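Local coordinates for protein DMSP lyase (Ruegeria pomeroyi, PDB 5CU1) that belongs to the DMSP lyase family of the cupin clan and holds an iron(III) ion inside its beta-barrel, at residues 26-30 with 42-46. Numbering follows the deposited sequence.
Sequences FQALH and LPDSL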
ATOM      1  N   PHE A  26       3.488 -11.245   6.258  1.00 26.29           N
ATOM      2  CA  PHE A  26       2.137 -10.988   5.941  1.00 24.16           C
ATOM      3  C   PHE A  26       1.085 -11.905   6.605  1.00 24.71           C
ATOM      4  O   PHE A  26       0.260 -11.395   7.190  1.00 21.50           O
ATOM      5  CB  PHE A  26       1.890 -10.590   4.478  1.00 20.54           C
ATOM      6  CG  PHE A  26       0.495 -10.389   4.170  1.00 25.36           C
ATOM      7  CD1 PHE A  26      -0.142  -9.353   4.623  1.00 22.50           C
ATOM      8  CD2 PHE A  26      -0.229 -11.349   3.533  1.00 26.32           C
ATOM      9  CE1 PHE A  26      -1.454  -9.239   4.497  1.00 24.51           C
ATOM     10  CE2 PHE A  26      -1.569 -11.200   3.377  1.00 25.09           C
ATOM     11  CZ  PHE A  26      -2.168 -10.123   3.840  1.00 23.88           C
ATOM     12  N   GLN A  27       1.263 -13.200   6.440  1.00 25.41           N
ATOM     13  CA  GLN A  27       0.445 -14.291   6.880  1.00 26.65           C
ATOM     14  C   GLN A  27       0.250 -14.319   8.379  1.00 28.39           C
ATOM     15  O   GLN A  27      -0.793 -14.562   8.864  1.00 27.96           O
ATOM     16  CB  GLN A  27       1.005 -15.593   6.302  1.00 24.35           C
ATOM     17  CG  GLN A  27       0.647 -15.795   4.906  1.00 26.52           C
ATOM     18  CD  GLN A  27       1.364 -16.866   4.248  1.00 37.39           C
ATOM     19  OE1 GLN A  27       2.428 -17.073   4.541  1.00 36.56           O
ATOM     20  NE2 GLN A  27       0.731 -17.571   3.347  1.00 35.81           N
ATOM     21  N   ALA A  28       1.342 -14.071   9.069  1.00 26.73           N
ATOM     22  CA  ALA A  28       1.392 -13.912  10.495  1.00 24.50           C
ATOM     23  C   ALA A  28       0.857 -12.733  10.989  1.00 25.51           C
ATOM     24  O   ALA A  28       0.325 -12.828  11.878  1.00 37.16           O
ATOM     25  CB  ALA A  28       2.760 -14.127  11.045  1.00 21.82           C
ATOM     26  N   LEU A  29       0.795 -11.618  10.362  1.00 27.73           N
ATOM     27  CA  LEU A  29       0.106 -10.429  10.886  1.00 25.76           C
ATOM     28  C   LEU A  29      -1.270 -10.319  10.668  1.00 22.14           C
ATOM     29  O   LEU A  29      -1.899  -9.767  11.366  1.00 24.18           O
ATOM     30  CB  LEU A  29       0.745  -9.256  10.181  1.00 26.11           C
ATOM     31  CG  LEU A  29       0.182  -7.905  10.248  1.00 17.88           C
ATOM     32  CD1 LEU A  29       0.493  -7.365  11.535  1.00 23.41           C
ATOM     33  CD2 LEU A  29       0.697  -7.172   9.221  1.00 19.31           C
ATOM     34  N   HIS A  30      -1.690 -10.961   9.685  1.00 25.12           N
ATOM     35  CA  HIS A  30      -2.968 -11.144   9.290  1.00 25.44           C
ATOM     36  C   HIS A  30      -3.687 -11.890  10.335  1.00 29.52           C
ATOM     37  O   HIS A  30      -4.616 -11.420  10.812  1.00 32.65           O
ATOM     38  CB  HIS A  30      -3.031 -11.905   8.104  1.00 26.90           C
ATOM     39  CG  HIS A  30      -4.393 -12.093   7.557  1.00 29.66           C
ATOM     40  ND1 HIS A  30      -5.182 -13.115   7.884  1.00 31.44           N
ATOM     41  CD2 HIS A  30      -5.081 -11.379   6.691  1.00 28.85           C
ATOM     42  CE1 HIS A  30      -6.268 -13.049   7.200  1.00 33.07           C
ATOM     43  NE2 HIS A  30      -6.228 -12.008   6.467  1.00 30.09           N
ATOM     44  N   LEU A  42      -7.308 -15.552   4.530  1.00 35.71           N
ATOM     45  CA  LEU A  42      -6.078 -15.897   3.885  1.00 34.36           C
ATOM     46  C   LEU A  42      -6.277 -17.249   3.376  1.00 45.90           C
ATOM     47  O   LEU A  42      -6.807 -18.096   4.070  1.00 47.85           O
ATOM     48  CB  LEU A  42      -4.912 -15.824   4.786  1.00 38.49           C
ATOM     49  CG  LEU A  42      -3.968 -14.730   4.466  1.00 43.26           C
ATOM     50  CD1 LEU A  42      -4.670 -13.437   4.136  1.00 36.35           C
ATOM     51  CD2 LEU A  42      -2.806 -14.548   5.358  1.00 32.71           C
ATOM     52  N   PRO A  43      -5.986 -17.389   2.000  1.00 50.46           N
ATOM     53  CA  PRO A  43      -6.370 -18.682   1.451  1.00 46.11           C
ATOM     54  C   PRO A  43      -5.430 -19.683   1.651  1.00 49.02           C
ATOM     55  O   PRO A  43      -5.870 -20.766   1.553  1.00 57.83           O
ATOM     56  CB  PRO A  43      -6.435 -18.486  -0.046  1.00 46.01           C
ATOM     57  CG  PRO A  43      -6.055 -17.150  -0.344  1.00 44.01           C
ATOM     58  CD  PRO A  43      -5.528 -16.526   0.813  1.00 45.04           C
ATOM     59  N   ASP A  44      -4.207 -19.330   1.867  1.00 44.73           N
ATOM     60  CA  ASP A  44      -3.109 -20.145   2.349  1.00 59.82           C
ATOM     61  C   ASP A  44      -2.072 -21.116   1.404  1.00 64.76           C
ATOM     62  O   ASP A  44      -1.225 -21.900   1.835  1.00 59.10           O
ATOM     63  CB  ASP A  44      -3.395 -20.604   3.785  1.00 60.54           C
ATOM     64  CG  ASP A  44      -2.190 -20.310   4.769  1.00 66.76           C
ATOM     65  OD1 ASP A  44      -2.283 -19.415   5.627  1.00 59.68           O
ATOM     66  OD2 ASP A  44      -1.164 -20.979   4.603  1.00 68.09           O
ATOM     67  N   SER A  45      -2.010 -20.744   0.156  1.00 63.59           N
ATOM     68  CA  SER A  45      -2.662 -21.261  -0.947  1.00 58.63           C
ATOM     69  C   SER A  45      -2.618 -20.255  -1.993  1.00 52.11           C
ATOM     70  O   SER A  45      -3.575 -20.001  -2.600  1.00 55.04           O
ATOM     71  CB  SER A  45      -4.050 -21.774  -0.591  1.00 60.41           C
ATOM     72  OG  SER A  45      -3.878 -22.572   0.493  1.00 56.60           O
ATOM     73  N   LEU A  46      -1.429 -19.780  -2.265  1.00 49.90           N
ATOM     74  CA  LEU A  46      -1.268 -18.794  -3.333  1.00 46.03           C
ATOM     75  C   LEU A  46      -0.295 -19.273  -4.473  1.00 39.95           C
ATOM     76  O   LEU A  46       0.766 -19.610  -4.237  1.00 46.48           O
ATOM     77  CB  LEU A  46      -0.792 -17.559  -2.669  1.00 40.35           C
ATOM     78  CG  LEU A  46      -1.629 -17.087  -1.554  1.00 38.03           C
ATOM     79  CD1 LEU A  46      -0.584 -16.720  -0.642  1.00 41.81           C
ATOM     80  CD2 LEU A  46      -2.330 -15.844  -1.833  1.00 37.85           C
TER
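Phe26, Gln27 and His30 of helix 17-32 share one leucine, Leu42, a compact example of a loop joined to a helix largely through a single branched side chain, which carries most of the contact. Phe26 meets it first: CE2 of Phe26 approaches Leu42 CD1 obliquely, to 3.9 Å. With CG anti to the backbone N (chi1 178°), this buried ring also rests on Leu192 and Leu194 of strand 189-196. Gln27 offers aliphatic surface, Leu42 CD2 lying 3.6 Å from its CA and touching CG as well. Beyond CG the chain runs extended, bringing the amide near the loop, where Gln27 NE2 stays 4.1 Å from OD2 of the poorly ordered Asp44, too long for a hydrogen bond. One turn on, the imidazole of His30 receives Leu42 CD1 over one face in a very tight CH-pi contact, CD1 lying 3.3 Å from the ring centroid and offset toward the rim. A weak hydrogen bond from NE2 to Val40 O ties the same ring to the chain just ahead of Leu42. No hydrogen bond links the two segments; the arrangement is apolar helix-loop packing at the periphery, where Phe26 carries helix 17-32 onto strand 189-196 of the cupin beta-barrel.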